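Local coordinates for regulating synaptic membrane exocytosis protein 2 (Rattus norvegicus, PDB 2BWQ) that probably acts in neurotransmitter release as a Rab3-interacting regulator of synaptic membrane exocytosis, here seen as its C2A domain, at residues V79-R82 / E83-E86; D50-D53 / K54-R57. All blocks are in the same frame, centred on the assembly; numbering follows the deposited sequence. Where two conformers were deposited one is given.

Contact 1 (V79-R82 / E83-E86). With SO4 (sulfate ion), chain B; SO4 (sulfate ion), chain C.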
# COMPACT_ATOMS: atom_id res chain seq x y z
N VAL A 79 2.19 6.97 -16.51
CA VAL A 79 0.77 6.65 -16.24
C VAL A 79 -0.13 7.64 -16.93
O VAL A 79 0.15 8.85 -16.89
CB VAL A 79 0.45 6.65 -14.69
CG1 VAL A 79 -1.04 6.29 -14.48
CG2 VAL A 79 1.34 5.60 -14.05
N HIS A 80 -1.20 7.13 -17.53
CA HIS A 80 -2.09 7.90 -18.36
C HIS A 80 -3.53 7.81 -17.85
O HIS A 80 -3.99 6.68 -17.64
CB HIS A 80 -1.98 7.39 -19.81
CG HIS A 80 -0.63 7.63 -20.41
ND1 HIS A 80 -0.30 8.78 -21.07
CD2 HIS A 80 0.49 6.86 -20.42
CE1 HIS A 80 0.96 8.73 -21.45
NE2 HIS A 80 1.46 7.57 -21.09
N ARG A 81 -4.21 8.96 -17.70
CA ARG A 81 -5.61 8.99 -17.22
C ARG A 81 -6.49 7.95 -18.00
O ARG A 81 -7.36 7.24 -17.43
CB ARG A 81 -6.17 10.41 -17.41
CG ARG A 81 -7.63 10.59 -17.06
CD ARG A 81 -7.88 10.34 -15.62
NE ARG A 81 -9.31 10.26 -15.27
CZ ARG A 81 -10.14 9.27 -15.64
NH1 ARG A 81 -9.73 8.25 -16.37
NH2 ARG A 81 -11.41 9.32 -15.25
N ARG A 82 -6.25 7.86 -19.30
CA ARG A 82 -7.10 6.98 -20.09
C ARG A 82 -7.01 5.49 -19.68
O ARG A 82 -7.80 4.65 -20.12
CB ARG A 82 -6.80 7.13 -21.58
CG ARG A 82 -5.47 6.57 -21.95
CD ARG A 82 -5.02 6.86 -23.37
NE ARG A 82 -4.80 8.30 -23.55
CZ ARG A 82 -5.16 8.97 -24.65
NH1 ARG A 82 -5.89 8.38 -25.55
NH2 ARG A 82 -4.88 10.25 -24.77
N GLU A 83 -5.97 5.17 -18.92
CA GLU A 83 -5.66 3.79 -18.55
C GLU A 83 -6.35 3.45 -17.23
O GLU A 83 -6.30 2.30 -16.81
CB GLU A 83 -4.14 3.65 -18.30
CG GLU A 83 -3.28 3.76 -19.57
CD GLU A 83 -1.77 3.91 -19.28
OE1 GLU A 83 -1.32 4.26 -18.13
OE2 GLU A 83 -0.99 3.64 -20.23
N PHE A 84 -6.98 4.40 -16.57
CA PHE A 84 -7.40 4.12 -15.17
C PHE A 84 -8.43 3.01 -15.07
O PHE A 84 -8.37 2.29 -14.08
CB PHE A 84 -7.99 5.38 -14.56
CG PHE A 84 -6.96 6.39 -14.08
CD1 PHE A 84 -5.60 6.24 -14.33
CD2 PHE A 84 -7.42 7.51 -13.42
CE1 PHE A 84 -4.69 7.24 -13.85
CE2 PHE A 84 -6.53 8.53 -12.98
CZ PHE A 84 -5.19 8.35 -13.20
N ARG A 85 -9.31 2.81 -16.05
CA ARG A 85 -10.31 1.71 -15.95
C ARG A 85 -9.68 0.34 -15.98
O ARG A 85 -10.32 -0.64 -15.61
CB ARG A 85 -11.38 1.81 -17.05
CG ARG A 85 -12.39 2.90 -16.79
CD ARG A 85 -13.58 2.89 -17.78
NE ARG A 85 -14.34 4.15 -17.78
CZ ARG A 85 -14.50 4.94 -18.84
NH1 ARG A 85 -13.98 4.63 -20.03
NH2 ARG A 85 -15.21 6.06 -18.72
N GLU A 86 -8.43 0.29 -16.42
CA GLU A 86 -7.68 -0.93 -16.59
C GLU A 86 -6.47 -1.04 -15.65
O GLU A 86 -5.51 -1.75 -15.95
CB GLU A 86 -7.21 -1.05 -18.04
CG GLU A 86 -8.33 -1.14 -19.10
CD GLU A 86 -9.31 -2.32 -18.91
OE1 GLU A 86 -9.07 -3.24 -18.10
OE2 GLU A 86 -10.36 -2.32 -19.60
S SO4 B . -3.93 10.76 -20.95
O1 SO4 B . -5.01 9.74 -20.83
O2 SO4 B . -4.52 12.07 -21.14
O3 SO4 B . -3.09 10.81 -19.76
O4 SO4 B . -3.10 10.46 -22.12
S SO4 C . -7.95 5.67 -26.65
O1 SO4 C . -9.26 5.09 -26.23
O2 SO4 C . -7.01 5.77 -25.56
O3 SO4 C . -7.28 4.58 -27.39
O4 SO4 C . -8.18 6.85 -27.44
O HOH W 1 -9.92 4.66 -18.19

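Contact 2 (D50-D53 / K54-R57)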
# COMPACT_ATOMS: atom_id res chain seq x y z
N ASP A 50 0.43 -6.10 -15.76
CA ASP A 50 1.78 -6.50 -15.68
C ASP A 50 2.30 -6.59 -14.26
O ASP A 50 2.72 -5.59 -13.65
CB ASP A 50 2.66 -5.77 -16.70
CG ASP A 50 2.56 -6.43 -18.07
OD1 ASP A 50 1.50 -7.09 -18.33
OD2 ASP A 50 3.47 -6.37 -18.94
N ARG A 51 2.23 -7.80 -13.73
CA ARG A 51 2.89 -8.15 -12.51
C ARG A 51 4.36 -8.39 -12.87
O ARG A 51 4.77 -9.54 -13.12
CB ARG A 51 2.27 -9.41 -11.91
CG ARG A 51 2.85 -9.85 -10.62
CD ARG A 51 3.24 -11.34 -10.52
NE ARG A 51 3.81 -11.66 -9.21
CZ ARG A 51 3.16 -11.46 -8.06
NH1 ARG A 51 1.92 -10.99 -8.10
NH2 ARG A 51 3.71 -11.75 -6.88
N SER A 52 5.13 -7.30 -12.98
CA SER A 52 6.59 -7.37 -13.21
C SER A 52 7.31 -6.40 -12.30
O SER A 52 6.68 -5.55 -11.69
CB SER A 52 6.96 -7.07 -14.67
OG SER A 52 6.38 -5.87 -15.11
N ASP A 53 8.63 -6.51 -12.23
CA ASP A 53 9.45 -5.75 -11.29
C ASP A 53 9.23 -4.27 -11.51
O ASP A 53 9.25 -3.50 -10.55
CB ASP A 53 10.97 -6.06 -11.48
CG ASP A 53 11.87 -5.12 -10.62
OD1 ASP A 53 12.00 -5.36 -9.40
OD2 ASP A 53 12.46 -4.10 -11.08
N LYS A 54 9.04 -3.87 -12.76
CA LYS A 54 8.87 -2.47 -13.08
C LYS A 54 7.70 -1.87 -12.29
O LYS A 54 7.67 -0.69 -12.00
CB LYS A 54 8.65 -2.25 -14.58
CG LYS A 54 8.77 -0.81 -14.96
CD LYS A 54 7.51 -0.10 -15.38
CE LYS A 54 7.88 1.29 -15.92
NZ LYS A 54 6.67 2.00 -16.41
N ASN A 55 6.69 -2.70 -12.06
CA ASN A 55 5.42 -2.29 -11.43
C ASN A 55 5.41 -2.64 -9.94
O ASN A 55 4.38 -2.44 -9.24
CB ASN A 55 4.27 -2.92 -12.20
CG ASN A 55 4.00 -2.20 -13.51
OD1 ASN A 55 4.37 -1.02 -13.64
ND2 ASN A 55 3.43 -2.90 -14.53
N LYS A 56 6.52 -3.09 -9.40
CA LYS A 56 6.63 -3.57 -8.03
C LYS A 56 7.38 -2.55 -7.17
O LYS A 56 8.44 -2.05 -7.58
CB LYS A 56 7.32 -4.94 -7.97
CG LYS A 56 7.40 -5.48 -6.56
CD LYS A 56 8.01 -6.83 -6.45
CE LYS A 56 8.32 -7.14 -5.02
NZ LYS A 56 9.80 -7.10 -4.84
N ARG A 57 6.89 -2.32 -5.98
CA ARG A 57 7.60 -1.50 -4.97
C ARG A 57 7.42 -2.11 -3.60
O ARG A 57 6.39 -2.79 -3.35
CB ARG A 57 6.96 -0.11 -4.91
CG ARG A 57 7.08 0.72 -6.19
CD ARG A 57 8.48 1.13 -6.63
NE ARG A 57 8.37 2.00 -7.81
CZ ARG A 57 8.19 1.59 -9.02
NH1 ARG A 57 8.19 0.28 -9.31
NH2 ARG A 57 8.01 2.50 -9.98
O HOH W 2 10.71 -3.62 -7.61

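Contact 1 (V79-R82 / E83-E86)
E83 sets CG anti to its own carbonyl carbon (chi1 -70°) and keeps the rest of the chain extended, which carries the carboxylate back along the peptide to H80. The motif is a short 3-10 turn in the loop that joins strands 69-76 and 88-95 of the C2 beta-sandwich. E83 grips H80 twice: H80 N donates to OE1 of E83 at 2.9 Å, coming in from above the carboxylate plane, and E83 N returns a bond to H80 O at 2.8 Å. The next rung of the turn runs from F84 N to R81 O.

Away from the carboxylate, the R81 side chain lies across the buried F84 ring. Its bend at chi2 (63°) lays R81 CD on F84 CE2 at 3.5 Å, with the guanidinium and ring planes only 9° apart and F84 CD2 beneath the guanidinium. R81 CA sits over the centre of the same face, a CH-pi contact 4.0 Å from the centroid, while V79 CG1 meets the ring at its edge, 3.8 Å from F84 CE1. F13 of strand 6-14 also packs edge-to-face with this ring. Replacing F84 by an alanine is likely to open a gap beside V79 and F13 and to leave the R81 chain without the ring it lies on, held then by little more than its long, weak ion pair with E115.

At the start of the turn a sulfate, probably from the crystallisation liquor, is held by R81 N and, at 2.7 Å from its O1, by R82 N. R82 NE and NH2 add further bonds to it, and R82 NH1 points to O2 of a second sulfate at 2.8 Å.

Contact 2 (D50-D53 / K54-R57)
S52 O and D53 O accept hydrogen bonds from N55 N and K56 N, two successive i to i+3 hydrogen-bonded turns that swing the chain so that 50-53 and 54-57 run 69° apart. The K56 N to D53 O bond spans 3.0 Å. N55 adds a bond from its side chain: with CG anti to the carbonyl carbon, the amide is directed back to D50, and ND2 donates to D50 O at 2.9 Å. This bond is nearly straight (166°), lies in the amide plane and uses a lone pair in the carbonyl plane, which would fix the flip of the N55 amide and ties the start of the loop to its end. Residues 53-55 form a short 3-10 turn that leads the connection from strand 41-48 into 56-58, an edge strand of one sheet of the C2 sandwich. Beyond it R57 folds back on the turn, its chain bent at chi2. R57 NH1 divides its two hydrogens between K54 O and K56 O, both 2.9 Å away and both in the guanidinium plane, the former bond almost linear at 175°. R57 NH2 reaches I75 O on strand 69-76, and K54 NZ is bonded to S77 O just past that strand.

Contact 1 and contact 2 both contain a short 3-10 turn and belong to the same C2 domain, with centres about 16 Å apart and nearest atoms about 7 Å apart, so they do not touch. Contact 1 is partly buried: its loop passes from one sheet of the sandwich to the other, and V79 and F84 face inward while R82 and the amides of R81 and R82 bind sulfates outside. Contact 2 is a surface turn between neighbouring strands of a single sheet, and its chemistry is almost wholly polar, backbone and side-chain N-H groups serving backbone carbonyls. Strand 69-76 relates the two, since it leads into 79-86 and is also reached by R57.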